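Long-range contacts in trehalose-6-phosphate phosphatase (Candida albicans, PDB 5DXF), which carries, in the N-terminal part crystallised here, the glycosyltransferase family 20 fold of the GT-B clan, with two Rossmann-like halves: residues L333-D338 with V368-S373; V181-A186 with Y206-L211; G258-S263 with L297-D302; E80-L85 with S130-I135; D309-E314 with C447-N452. One frame throughout, in Å; residues are numbered along the deposited sequence.

How the contacts relate
The five contacts divide between the two alpha/beta halves of a GT-B architecture. Contacts 3 and 4 both reach the large mixed sheet, at centres about 24 Å apart, and contact 2 packs a helix onto the loop that leaves strand 200-204 of that sheet. Contact 1 pairs two strands of the parallel sheet in the other half; its centre is about 36 Å from those of contacts 2 and 4, across the chain's centre. Contact 3, its centre about 10 Å from the chain's centre, lies between these regions. Its 297-302 segment leads into helix 303-311, whose end forms contact 5; contact 5 closes a long loop within which contact 1 is nested, centres about 18 Å apart.

Contact 1. Residues L333-D338 with V368-S373; sequences LIVGRD and VLIQVS
The Q371 amide and the D338 carboxylate lie nearly coplanar, 15° apart, although the two side chains cross at about a right angle. They meet at their edges: NE2 of Q371 donates to OD2 of D338 over 3.1 Å, with the acceptor close to the amide plane and the bond arriving on the anti lone pair of the carboxylate. One face of the amide is covered by G336, whose O stands 3.7 Å from CD of Q371. Q371 leaves the backbone with CG anti to N (chi1 -173°) and then bends at chi2, which folds the amide back over this glycine. K349 secures the pair from outside, its NZ making a salt bridge to D338 OD2 and donating a hydrogen bond to Q371 OE1.

The backbones run parallel, their axes 13° apart, and five hydrogen bonds link them, from I334 N to V368 O (2.9 Å) through to D338 N to V372 O (3.2 Å). On the face opposite the amide, L333 CD1 packs beside V368 CB at 3.8 Å, and the aliphatic part of R337 lies against V372 before its guanidinium meets Y418 in a cation-pi contact. These are the two strands of a beta-alpha-beta unit: helix 346-359 packs on the L369 side, helix 415-424 on the L333 and V335 side, and strand 406-409 extends the sheet beyond 367-374.

Contact 2. Residues V181-A186 with Y206-L211; sequences VKFNEA and YYLLLL
The first half of the fold is Rossmann-like, and here F183 and N184 of helix 173-194 pack onto Y207, L208, L210 and L211, where the loop after strand 200-204 runs into helix 211-218. N184 is central. Its side chain crosses that of L210 at about a right angle, CG standing 3.4 Å from L210 CB, while the amide reaches in among the loop's backbone atoms. The first torsion (chi1 -71°) sets CG anti to the carbonyl carbon of N184 and beside its backbone N, and ND2 is hydrogen-bonded back to the O of Y180 one turn earlier, which fixes the rotation of the amide; ND2 is also 3.4 Å from O of Y207. Next to it, CD1 of L211 comes 3.4 Å from O of N184.

F183, one residue back, turns its ring toward the Y207-L208 end of the loop. The ring edge meets L208, CE2 to CD2 at 3.9 Å, and CE2 lies 4.1 Å from CB of Y207. The two aromatic rings meet obliquely, with centroids 5.9 Å apart and planes at 53°. F183 also stacks on Y187 of its own helix, whereas the hydroxyl of Y207 is bonded to E153. V181 completes the patch, CG2 against L210 CD1 at 4.0 Å. Helix 173-194 thus leads into strand 200-204 and lies back against the loop that leaves it, within a Rossmann-like half of the GT-B fold.

Contact 3. Residues G258-S263 with L297-D302; sequences GFQSDS and LPIGID
Two hydrogen bonds join G258-S263 to L297-D302, one from backbone to backbone and one to a side chain. N of L297 donates to O of F259 at 2.8 Å. Two residues on, N of I299 donates to OE1 of Q260 at 3.1 Å in a nearly straight bond of 173°, lying in the plane of the amide carbonyl. The Q260 side chain in effect continues the ladder with a side-chain carbonyl. Its CB points away from the other segment, but the chain bends at chi2 (-80°) and brings the amide round beside I299, with OE1 3.7 Å from CG2. Between these bonds P298 leans its ring carbons on the main chain, CB 3.5 Å from O of Q260.

The contact extends the parallel pairing of strands 256-259 and 290-296 in the large sheet of this Rossmann-like half, where F259 is also backbone-bonded to E295, to the point at which both segments leave the sheet. S261 then stands at the N-cap position of helix 262-274 and D302 at that of helix 303-311, its OD1 capping N of K305.

Further out, NE2 of Q260 is held by O of H229, so both ends of the amide are engaged. O of L297 accepts NE1 of W515, whose side chain also touches I299, and I301 is backbone-bonded to V512 at the start of helix 512-526.

Contact 4. Residues E80-L85 with S130-I135; sequences EWETHL and SGTPNI
I135 lays its CG2 branch against L85, 3.4 Å from CB and 3.8 Å from CG, the two side chains lying side by side and pointing the same way. In L85 the first torsion of -173° turns CG away from the backbone N; in I135 it is CG2 that takes this anti place, while CG1 stands beside N. Nearer the start of both segments E82 and T132 meet obliquely, with CG of the glutamate 3.7 Å from CG2 of the threonine, so the carbon part of E82 makes the touch. The T132 hydroxyl comes to 3.6 Å from O of T83. CD2 of H84 passes 4.2 Å from O of N134, a loose approach, and the H84 ring also meets that of H136 nearly at right angles.

The 130-135 loop turns through a cis peptide ahead of P133 and enters strand 136-138, which lies beside strand 84-88 at the outer edge of the large sheet. Backbone bonding between L85 and H136 begins just past I135, and Q72 of helix 66-76 touches both T83 and L85. With no hydrogen bond between the two segments themselves, this approach rests mainly on van der Waals contact of carbon atoms, and the strand pairing that follows probably sets its spacing.

Contact 5. Residues D309-E314 with C447-N452; sequences DAFSSE and CQKYNN
F311 is sandwiched between Y450 and A310 CB, whereas Y450 itself is the exposed member of the contact. The Y450 ring meets F311 edge-to-face, a T-shaped pair with centroids 4.8 Å apart and planes at 71°; its CE1 sits over the centre of the phenylalanine face and CD1 is 3.4 Å from CE1 of F311. A310 CB covers the opposite face toward the rim. The same methyl touches SG of C447 at 4.1 Å, and CZ of F311 lies 3.7 Å from O of C447. In F311, CG anti to the carbonyl carbon (chi1 -59°) turns the ring toward the 447-450 loop.

Y450 forms the solvent side, with CG of K449 over one face of its ring. K449 touches F311 more loosely, CD to CE2 at 4.3 Å, while its amine is held elsewhere: by a salt bridge to E307 of helix 303-311, one turn before F311, and a bond to the hydroxyl of Y504, besides a weak one to that of Y450.

The contact therefore joins the end of helix 303-311 to the loop after helix 439-447. R423 of helix 415-424 bonds to O of A310 and touches F311 and C447, and helix 493-509 borders the loop at Q448 and N452.

Contact 1. Residues L333-D338 with V368-S373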
# COMPACT_ATOMS: atom_id res chain seq x y z
N LEU A 333 -10.70 -3.40 -22.92
CA LEU A 333 -9.44 -3.42 -22.18
C LEU A 333 -9.61 -3.58 -20.67
O LEU A 333 -10.27 -2.78 -20.02
CB LEU A 333 -8.65 -2.14 -22.46
CG LEU A 333 -7.53 -2.22 -23.51
CD1 LEU A 333 -7.82 -3.27 -24.57
CD2 LEU A 333 -7.28 -0.85 -24.14
N ILE A 334 -8.99 -4.63 -20.13
CA ILE A 334 -8.91 -4.82 -18.69
C ILE A 334 -7.50 -4.42 -18.25
O ILE A 334 -6.51 -4.97 -18.74
CB ILE A 334 -9.20 -6.27 -18.27
CG1 ILE A 334 -10.41 -6.81 -19.03
CG2 ILE A 334 -9.43 -6.36 -16.77
CD1 ILE A 334 -10.88 -8.18 -18.57
N VAL A 335 -7.41 -3.46 -17.33
CA VAL A 335 -6.12 -2.92 -16.91
C VAL A 335 -5.93 -3.00 -15.40
O VAL A 335 -6.79 -2.57 -14.63
CB VAL A 335 -5.96 -1.45 -17.36
CG1 VAL A 335 -4.63 -0.89 -16.87
CG2 VAL A 335 -6.06 -1.35 -18.87
N GLY A 336 -4.79 -3.55 -14.99
CA GLY A 336 -4.44 -3.62 -13.58
C GLY A 336 -2.95 -3.46 -13.36
O GLY A 336 -2.14 -3.76 -14.24
N ARG A 337 -2.59 -2.97 -12.18
CA ARG A 337 -1.19 -2.90 -11.77
C ARG A 337 -1.01 -3.44 -10.36
O ARG A 337 -1.53 -2.88 -9.40
CB ARG A 337 -0.65 -1.46 -11.84
CG ARG A 337 0.85 -1.39 -11.54
CD ARG A 337 1.41 0.03 -11.66
NE ARG A 337 0.98 0.90 -10.56
CZ ARG A 337 1.47 2.11 -10.34
NH1 ARG A 337 2.41 2.60 -11.12
NH2 ARG A 337 1.02 2.83 -9.32
N ASP A 338 -0.27 -4.54 -10.25
CA ASP A 338 -0.04 -5.16 -8.95
C ASP A 338 1.38 -5.67 -8.85
O ASP A 338 2.01 -5.99 -9.86
CB ASP A 338 -1.03 -6.31 -8.73
CG ASP A 338 -2.47 -5.88 -8.83
OD1 ASP A 338 -3.02 -5.40 -7.81
OD2 ASP A 338 -3.06 -6.02 -9.92
N VAL A 368 -8.79 -7.84 -24.15
CA VAL A 368 -7.36 -7.84 -23.86
C VAL A 368 -7.10 -7.47 -22.40
O VAL A 368 -7.55 -6.43 -21.93
CB VAL A 368 -6.60 -6.87 -24.77
CG1 VAL A 368 -5.14 -6.77 -24.35
CG2 VAL A 368 -6.71 -7.31 -26.23
N LEU A 369 -6.38 -8.34 -21.70
CA LEU A 369 -6.00 -8.08 -20.31
C LEU A 369 -4.59 -7.51 -20.26
O LEU A 369 -3.63 -8.17 -20.66
CB LEU A 369 -6.10 -9.37 -19.48
CG LEU A 369 -5.85 -9.29 -17.97
CD1 LEU A 369 -6.71 -10.30 -17.23
CD2 LEU A 369 -4.39 -9.53 -17.64
N ILE A 370 -4.46 -6.28 -19.76
CA ILE A 370 -3.16 -5.66 -19.61
C ILE A 370 -2.74 -5.64 -18.14
O ILE A 370 -3.38 -5.00 -17.31
CB ILE A 370 -3.15 -4.21 -20.16
CG1 ILE A 370 -3.40 -4.23 -21.66
CG2 ILE A 370 -1.82 -3.53 -19.84
CD1 ILE A 370 -3.74 -2.88 -22.24
N GLN A 371 -1.67 -6.36 -17.83
CA GLN A 371 -1.14 -6.42 -16.47
C GLN A 371 0.28 -5.86 -16.42
O GLN A 371 1.18 -6.38 -17.08
CB GLN A 371 -1.16 -7.86 -15.95
CG GLN A 371 -0.78 -7.99 -14.48
CD GLN A 371 -1.83 -7.39 -13.56
OE1 GLN A 371 -3.02 -7.41 -13.86
NE2 GLN A 371 -1.39 -6.85 -12.43
N VAL A 372 0.46 -4.81 -15.64
CA VAL A 372 1.80 -4.29 -15.35
C VAL A 372 2.17 -4.67 -13.92
O VAL A 372 1.44 -4.35 -12.98
CB VAL A 372 1.88 -2.76 -15.56
CG1 VAL A 372 0.59 -2.10 -15.13
CG2 VAL A 372 3.07 -2.19 -14.79
N SER A 373 3.29 -5.36 -13.77
CA SER A 373 3.67 -5.92 -12.48
C SER A 373 4.97 -5.35 -11.93
O SER A 373 5.84 -4.91 -12.68
CB SER A 373 3.77 -7.44 -12.58
OG SER A 373 4.50 -7.83 -13.73

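Contact 2. Residues V181-A186 with Y206-L211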
# COMPACT_ATOMS: atom_id res chain seq x y z
N VAL A 181 16.52 -5.22 15.30
CA VAL A 181 16.73 -4.41 16.49
C VAL A 181 17.71 -3.27 16.21
O VAL A 181 17.49 -2.15 16.65
CB VAL A 181 17.25 -5.25 17.69
CG1 VAL A 181 17.54 -4.36 18.88
CG2 VAL A 181 16.24 -6.32 18.06
N LYS A 182 18.78 -3.55 15.46
CA LYS A 182 19.74 -2.51 15.10
C LYS A 182 19.08 -1.39 14.30
O LYS A 182 19.28 -0.21 14.59
CB LYS A 182 20.91 -3.10 14.30
CG LYS A 182 21.77 -4.09 15.05
CD LYS A 182 23.24 -3.91 14.66
CE LYS A 182 24.01 -5.22 14.75
NZ LYS A 182 24.11 -5.73 16.15
N PHE A 183 18.31 -1.78 13.28
CA PHE A 183 17.52 -0.86 12.47
C PHE A 183 16.70 0.10 13.33
O PHE A 183 16.83 1.33 13.23
CB PHE A 183 16.59 -1.67 11.56
CG PHE A 183 16.02 -0.91 10.40
CD1 PHE A 183 16.73 -0.79 9.22
CD2 PHE A 183 14.75 -0.34 10.47
CE1 PHE A 183 16.21 -0.11 8.14
CE2 PHE A 183 14.22 0.35 9.38
CZ PHE A 183 14.96 0.46 8.22
N ASN A 184 15.85 -0.49 14.18
CA ASN A 184 15.05 0.31 15.12
C ASN A 184 15.90 1.20 16.03
O ASN A 184 15.53 2.35 16.32
CB ASN A 184 14.18 -0.61 15.98
CG ASN A 184 13.04 -1.24 15.19
OD1 ASN A 184 11.90 -0.79 15.27
ND2 ASN A 184 13.35 -2.29 14.44
N GLU A 185 17.03 0.68 16.50
CA GLU A 185 17.94 1.41 17.38
C GLU A 185 18.50 2.65 16.71
O GLU A 185 18.62 3.71 17.33
CB GLU A 185 19.09 0.51 17.83
CG GLU A 185 18.84 -0.21 19.14
CD GLU A 185 19.98 -1.13 19.52
OE1 GLU A 185 20.96 -1.20 18.75
OE2 GLU A 185 19.90 -1.78 20.58
N ALA A 186 18.85 2.51 15.43
CA ALA A 186 19.36 3.62 14.66
C ALA A 186 18.25 4.65 14.45
O ALA A 186 18.51 5.86 14.56
CB ALA A 186 19.91 3.14 13.33
N TYR A 206 5.62 -2.04 9.58
CA TYR A 206 6.24 -3.18 10.25
C TYR A 206 7.73 -3.09 10.54
O TYR A 206 8.23 -3.80 11.40
CB TYR A 206 5.89 -4.48 9.52
CG TYR A 206 6.15 -4.45 8.05
CD1 TYR A 206 5.30 -3.77 7.19
CD2 TYR A 206 7.24 -5.10 7.51
CE1 TYR A 206 5.54 -3.75 5.83
CE2 TYR A 206 7.49 -5.08 6.16
CZ TYR A 206 6.64 -4.41 5.33
OH TYR A 206 6.89 -4.39 3.99
N TYR A 207 8.44 -2.26 9.80
CA TYR A 207 9.88 -2.12 10.03
C TYR A 207 10.15 -1.43 11.36
O TYR A 207 11.25 -1.54 11.92
CB TYR A 207 10.53 -1.33 8.89
CG TYR A 207 10.79 -2.12 7.63
CD1 TYR A 207 12.08 -2.50 7.28
CD2 TYR A 207 9.75 -2.48 6.78
CE1 TYR A 207 12.32 -3.21 6.12
CE2 TYR A 207 9.98 -3.19 5.62
CZ TYR A 207 11.27 -3.56 5.29
OH TYR A 207 11.51 -4.27 4.14
N LEU A 208 9.15 -0.72 11.87
CA LEU A 208 9.33 0.13 13.03
C LEU A 208 8.39 -0.22 14.18
O LEU A 208 7.98 0.66 14.95
CB LEU A 208 9.14 1.59 12.62
CG LEU A 208 10.09 2.01 11.49
CD1 LEU A 208 9.87 3.46 11.10
CD2 LEU A 208 11.53 1.75 11.90
N LEU A 209 8.04 -1.49 14.28
CA LEU A 209 7.15 -1.99 15.32
C LEU A 209 7.72 -1.85 16.71
O LEU A 209 6.99 -1.64 17.67
CB LEU A 209 6.80 -3.44 15.05
CG LEU A 209 5.87 -3.69 13.88
CD1 LEU A 209 5.56 -5.16 13.78
CD2 LEU A 209 4.61 -2.87 13.99
N LEU A 210 9.02 -2.03 16.82
CA LEU A 210 9.74 -1.89 18.08
C LEU A 210 9.67 -0.49 18.65
O LEU A 210 9.60 -0.30 19.86
CB LEU A 210 11.19 -2.31 17.89
CG LEU A 210 11.44 -3.81 17.76
CD1 LEU A 210 12.92 -4.14 17.83
CD2 LEU A 210 10.66 -4.56 18.83
N LEU A 211 9.72 0.50 17.77
CA LEU A 211 10.08 1.87 18.10
C LEU A 211 9.22 2.62 19.12
O LEU A 211 9.76 3.22 20.02
CB LEU A 211 10.11 2.67 16.81
CG LEU A 211 10.94 3.93 16.70
CD1 LEU A 211 12.42 3.58 16.65
CD2 LEU A 211 10.52 4.68 15.45

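Contact 3. Residues G258-S263 with L297-D302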
# COMPACT_ATOMS: atom_id res chain seq x y z
N GLY A 258 -3.28 3.20 14.43
CA GLY A 258 -4.24 3.20 13.34
C GLY A 258 -4.17 2.00 12.41
O GLY A 258 -3.09 1.48 12.13
N PHE A 259 -5.33 1.57 11.92
CA PHE A 259 -5.40 0.47 10.97
C PHE A 259 -6.25 0.81 9.75
O PHE A 259 -7.09 1.71 9.80
CB PHE A 259 -5.94 -0.79 11.65
CG PHE A 259 -5.05 -1.33 12.73
CD1 PHE A 259 -4.02 -2.20 12.42
CD2 PHE A 259 -5.25 -0.96 14.05
CE1 PHE A 259 -3.20 -2.70 13.41
CE2 PHE A 259 -4.43 -1.45 15.04
CZ PHE A 259 -3.40 -2.32 14.73
N GLN A 260 -6.04 0.07 8.66
CA GLN A 260 -6.80 0.27 7.43
C GLN A 260 -8.23 -0.23 7.58
O GLN A 260 -9.18 0.37 7.06
CB GLN A 260 -6.12 -0.44 6.26
CG GLN A 260 -4.63 -0.13 6.08
CD GLN A 260 -4.38 1.19 5.38
OE1 GLN A 260 -5.30 1.99 5.17
NE2 GLN A 260 -3.13 1.43 5.01
N SER A 261 -8.40 -1.32 8.31
CA SER A 261 -9.70 -1.98 8.40
C SER A 261 -10.06 -2.47 9.80
O SER A 261 -9.21 -2.61 10.65
CB SER A 261 -9.79 -3.10 7.37
OG SER A 261 -10.78 -4.04 7.72
N ASP A 262 -11.34 -2.69 10.03
CA ASP A 262 -11.90 -3.09 11.32
C ASP A 262 -11.28 -4.39 11.83
O ASP A 262 -10.95 -4.51 13.01
CB ASP A 262 -13.42 -3.23 11.20
CG ASP A 262 -14.09 -3.57 12.52
OD1 ASP A 262 -13.75 -2.93 13.54
OD2 ASP A 262 -14.96 -4.47 12.53
N SER A 263 -11.14 -5.35 10.92
CA SER A 263 -10.62 -6.67 11.26
C SER A 263 -9.22 -6.61 11.85
O SER A 263 -8.89 -7.35 12.77
CB SER A 263 -10.63 -7.58 10.03
OG SER A 263 -9.79 -7.06 9.02
N LEU A 297 -8.74 3.91 10.33
CA LEU A 297 -8.65 5.11 9.50
C LEU A 297 -8.05 4.80 8.14
O LEU A 297 -6.88 5.06 7.91
CB LEU A 297 -7.82 6.18 10.20
CG LEU A 297 -8.09 7.61 9.74
CD1 LEU A 297 -9.52 8.01 10.02
CD2 LEU A 297 -7.13 8.58 10.38
N PRO A 298 -8.93 4.23 7.20
CA PRO A 298 -8.27 3.86 5.94
C PRO A 298 -7.65 5.05 5.22
O PRO A 298 -8.25 6.10 5.13
CB PRO A 298 -9.39 3.26 5.10
CG PRO A 298 -10.62 3.89 5.60
CD PRO A 298 -10.41 3.82 7.06
N ILE A 299 -6.44 4.86 4.70
CA ILE A 299 -5.74 5.91 3.97
C ILE A 299 -6.36 6.22 2.63
O ILE A 299 -6.93 5.35 1.97
CB ILE A 299 -4.26 5.58 3.77
CG1 ILE A 299 -3.49 6.83 3.37
CG2 ILE A 299 -4.09 4.49 2.72
CD1 ILE A 299 -2.02 6.76 3.70
N GLY A 300 -6.26 7.48 2.22
CA GLY A 300 -6.79 7.92 0.94
C GLY A 300 -5.66 8.39 0.04
O GLY A 300 -4.52 8.53 0.48
N ILE A 301 -6.00 8.60 -1.23
CA ILE A 301 -5.10 9.15 -2.23
C ILE A 301 -5.13 10.67 -2.29
O ILE A 301 -6.02 11.31 -1.75
CB ILE A 301 -5.36 8.56 -3.62
CG1 ILE A 301 -6.83 8.63 -3.98
CG2 ILE A 301 -4.93 7.11 -3.66
CD1 ILE A 301 -7.16 7.90 -5.26
N ASP A 302 -4.15 11.25 -2.97
CA ASP A 302 -4.16 12.68 -3.23
C ASP A 302 -4.98 12.87 -4.47
O ASP A 302 -4.47 12.83 -5.57
CB ASP A 302 -2.75 13.16 -3.50
CG ASP A 302 -2.69 14.64 -3.67
OD1 ASP A 302 -3.70 15.23 -4.07
OD2 ASP A 302 -1.63 15.21 -3.40

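Contact 4. Residues E80-L85 with S130-I135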
# COMPACT_ATOMS: atom_id res chain seq x y z
N GLU A 80 1.76 25.99 8.68
CA GLU A 80 1.49 26.10 10.11
C GLU A 80 2.46 25.28 10.96
O GLU A 80 2.83 25.70 12.05
CB GLU A 80 0.03 25.77 10.42
CG GLU A 80 -0.93 26.27 9.35
CD GLU A 80 -1.88 27.34 9.86
OE1 GLU A 80 -3.02 26.99 10.23
OE2 GLU A 80 -1.50 28.52 9.87
N TRP A 81 2.83 24.10 10.48
CA TRP A 81 3.92 23.32 11.04
C TRP A 81 4.72 22.75 9.88
O TRP A 81 4.16 22.41 8.84
CB TRP A 81 3.41 22.20 11.96
CG TRP A 81 3.49 22.52 13.44
CD1 TRP A 81 2.69 23.37 14.15
CD2 TRP A 81 4.40 21.95 14.39
NE1 TRP A 81 3.05 23.38 15.47
CE2 TRP A 81 4.11 22.52 15.65
CE3 TRP A 81 5.45 21.03 14.30
CZ2 TRP A 81 4.82 22.19 16.81
CZ3 TRP A 81 6.15 20.71 15.45
CH2 TRP A 81 5.84 21.28 16.69
N GLU A 82 6.04 22.66 10.06
CA GLU A 82 6.91 22.11 9.02
C GLU A 82 7.38 20.72 9.44
O GLU A 82 7.85 20.52 10.55
CB GLU A 82 8.10 23.03 8.77
CG GLU A 82 8.38 23.30 7.30
CD GLU A 82 7.24 24.03 6.62
OE1 GLU A 82 6.57 24.84 7.29
OE2 GLU A 82 7.01 23.79 5.41
N THR A 83 7.18 19.76 8.55
CA THR A 83 7.51 18.37 8.83
C THR A 83 8.99 18.04 8.65
O THR A 83 9.67 18.61 7.83
CB THR A 83 6.64 17.40 8.01
OG1 THR A 83 5.27 17.56 8.41
CG2 THR A 83 7.05 15.97 8.25
N HIS A 84 9.45 17.08 9.45
CA HIS A 84 10.80 16.57 9.36
C HIS A 84 10.64 15.10 9.06
O HIS A 84 9.73 14.47 9.57
CB HIS A 84 11.53 16.76 10.68
CG HIS A 84 11.99 18.17 10.91
ND1 HIS A 84 11.14 19.19 11.26
CD2 HIS A 84 13.23 18.72 10.85
CE1 HIS A 84 11.82 20.31 11.40
NE2 HIS A 84 13.10 20.05 11.16
N LEU A 85 11.49 14.56 8.20
CA LEU A 85 11.33 13.18 7.76
C LEU A 85 12.47 12.30 8.24
O LEU A 85 13.63 12.60 8.02
CB LEU A 85 11.23 13.13 6.24
CG LEU A 85 10.90 11.78 5.62
CD1 LEU A 85 9.81 11.10 6.42
CD2 LEU A 85 10.49 11.94 4.17
N SER A 130 16.58 18.12 -1.94
CA SER A 130 15.40 18.81 -2.42
C SER A 130 14.57 19.15 -1.19
O SER A 130 14.69 20.24 -0.63
CB SER A 130 14.60 17.94 -3.39
OG SER A 130 15.44 17.34 -4.36
N GLY A 131 13.75 18.19 -0.79
CA GLY A 131 13.03 18.21 0.47
C GLY A 131 12.36 19.49 0.94
O GLY A 131 12.05 20.40 0.16
N THR A 132 12.08 19.51 2.24
CA THR A 132 11.71 20.71 2.97
C THR A 132 12.85 21.75 3.06
O THR A 132 12.58 22.95 2.97
CB THR A 132 11.24 20.35 4.40
OG1 THR A 132 10.15 19.43 4.34
CG2 THR A 132 10.80 21.60 5.16
N PRO A 133 14.12 21.32 3.21
CA PRO A 133 14.72 19.98 3.38
C PRO A 133 15.02 19.63 4.82
O PRO A 133 14.11 19.57 5.65
CB PRO A 133 16.00 20.09 2.56
CG PRO A 133 16.42 21.52 2.73
CD PRO A 133 15.17 22.33 3.03
N ASN A 134 16.30 19.41 5.10
CA ASN A 134 16.77 18.91 6.38
C ASN A 134 16.06 17.58 6.66
O ASN A 134 15.63 17.30 7.77
CB ASN A 134 16.52 19.93 7.49
CG ASN A 134 17.54 19.84 8.60
OD1 ASN A 134 18.59 19.22 8.43
ND2 ASN A 134 17.25 20.46 9.74
N ILE A 135 15.89 16.77 5.61
CA ILE A 135 15.30 15.47 5.78
C ILE A 135 16.29 14.61 6.54
O ILE A 135 17.49 14.71 6.31
CB ILE A 135 15.00 14.80 4.44
CG1 ILE A 135 14.31 15.79 3.51
CG2 ILE A 135 14.16 13.56 4.67
CD1 ILE A 135 13.57 15.14 2.36

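Contact 5. Residues D309-E314 with C447-N452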
# COMPACT_ATOMS: atom_id res chain seq x y z
N ASP A 309 -3.33 15.32 -13.12
CA ASP A 309 -2.40 14.62 -14.00
C ASP A 309 -3.13 13.76 -14.99
O ASP A 309 -2.76 13.67 -16.13
CB ASP A 309 -1.41 13.81 -13.18
CG ASP A 309 -0.57 14.66 -12.28
OD1 ASP A 309 -0.85 15.85 -12.15
OD2 ASP A 309 0.38 14.14 -11.68
N ALA A 310 -4.19 13.13 -14.54
CA ALA A 310 -4.96 12.28 -15.41
C ALA A 310 -5.55 13.09 -16.55
O ALA A 310 -5.62 12.63 -17.67
CB ALA A 310 -6.07 11.61 -14.63
N PHE A 311 -6.01 14.29 -16.24
CA PHE A 311 -6.78 15.02 -17.24
C PHE A 311 -6.16 16.33 -17.75
O PHE A 311 -6.76 17.03 -18.56
CB PHE A 311 -8.18 15.31 -16.68
CG PHE A 311 -8.94 14.07 -16.30
CD1 PHE A 311 -9.40 13.20 -17.28
CD2 PHE A 311 -9.18 13.76 -14.97
CE1 PHE A 311 -10.10 12.06 -16.94
CE2 PHE A 311 -9.88 12.62 -14.63
CZ PHE A 311 -10.33 11.76 -15.61
N SER A 312 -4.95 16.65 -17.30
CA SER A 312 -4.29 17.87 -17.78
C SER A 312 -3.75 17.71 -19.20
O SER A 312 -3.26 16.64 -19.57
CB SER A 312 -3.16 18.30 -16.85
OG SER A 312 -2.54 19.48 -17.31
N SER A 313 -3.83 18.78 -19.98
CA SER A 313 -3.34 18.78 -21.35
C SER A 313 -1.82 18.86 -21.39
O SER A 313 -1.18 18.25 -22.24
CB SER A 313 -3.96 19.95 -22.13
OG SER A 313 -3.91 21.14 -21.36
N GLU A 314 -1.27 19.62 -20.45
CA GLU A 314 0.17 19.84 -20.36
C GLU A 314 0.98 18.55 -20.25
O GLU A 314 2.01 18.40 -20.90
CB GLU A 314 0.49 20.74 -19.17
CG GLU A 314 0.02 22.17 -19.32
CD GLU A 314 0.74 22.91 -20.43
OE1 GLU A 314 1.98 23.03 -20.35
OE2 GLU A 314 0.07 23.37 -21.38
N CYS A 447 -9.85 8.13 -12.40
CA CYS A 447 -9.57 8.16 -13.83
C CYS A 447 -10.78 7.83 -14.69
O CYS A 447 -10.77 8.05 -15.90
CB CYS A 447 -8.44 7.19 -14.17
SG CYS A 447 -6.80 7.71 -13.62
N GLN A 448 -11.83 7.30 -14.07
CA GLN A 448 -13.02 6.91 -14.82
C GLN A 448 -14.22 7.81 -14.62
O GLN A 448 -15.32 7.46 -15.03
CB GLN A 448 -13.42 5.47 -14.46
CG GLN A 448 -12.46 4.43 -14.99
CD GLN A 448 -12.33 4.48 -16.49
OE1 GLN A 448 -13.28 4.79 -17.20
NE2 GLN A 448 -11.14 4.16 -16.99
N LYS A 449 -14.03 8.98 -14.01
CA LYS A 449 -15.18 9.84 -13.70
C LYS A 449 -15.92 10.29 -14.96
O LYS A 449 -17.14 10.42 -14.94
CB LYS A 449 -14.74 11.06 -12.88
CG LYS A 449 -14.34 12.28 -13.70
CD LYS A 449 -13.73 13.38 -12.83
CE LYS A 449 -14.73 14.48 -12.48
NZ LYS A 449 -14.08 15.67 -11.85
N TYR A 450 -15.20 10.50 -16.05
CA TYR A 450 -15.84 10.94 -17.28
C TYR A 450 -16.20 9.74 -18.15
O TYR A 450 -17.20 9.76 -18.87
CB TYR A 450 -14.93 11.91 -18.04
CG TYR A 450 -14.56 13.14 -17.25
CD1 TYR A 450 -13.23 13.49 -17.06
CD2 TYR A 450 -15.53 13.96 -16.70
CE1 TYR A 450 -12.87 14.62 -16.34
CE2 TYR A 450 -15.19 15.10 -15.98
CZ TYR A 450 -13.86 15.42 -15.80
OH TYR A 450 -13.52 16.55 -15.09
N ASN A 451 -15.39 8.69 -18.07
CA ASN A 451 -15.57 7.53 -18.92
C ASN A 451 -16.48 6.46 -18.31
O ASN A 451 -17.16 5.73 -19.03
CB ASN A 451 -14.20 6.92 -19.26
CG ASN A 451 -14.28 5.88 -20.35
OD1 ASN A 451 -13.54 4.90 -20.34
ND2 ASN A 451 -15.19 6.09 -21.29
N ASN A 452 -16.50 6.40 -16.98
CA ASN A 452 -17.41 5.53 -16.23
C ASN A 452 -17.23 4.03 -16.45
O ASN A 452 -18.21 3.29 -16.53
CB ASN A 452 -18.88 5.89 -16.53
CG ASN A 452 -19.19 7.34 -16.24
OD1 ASN A 452 -19.13 7.80 -15.10
ND2 ASN A 452 -19.56 8.08 -17.28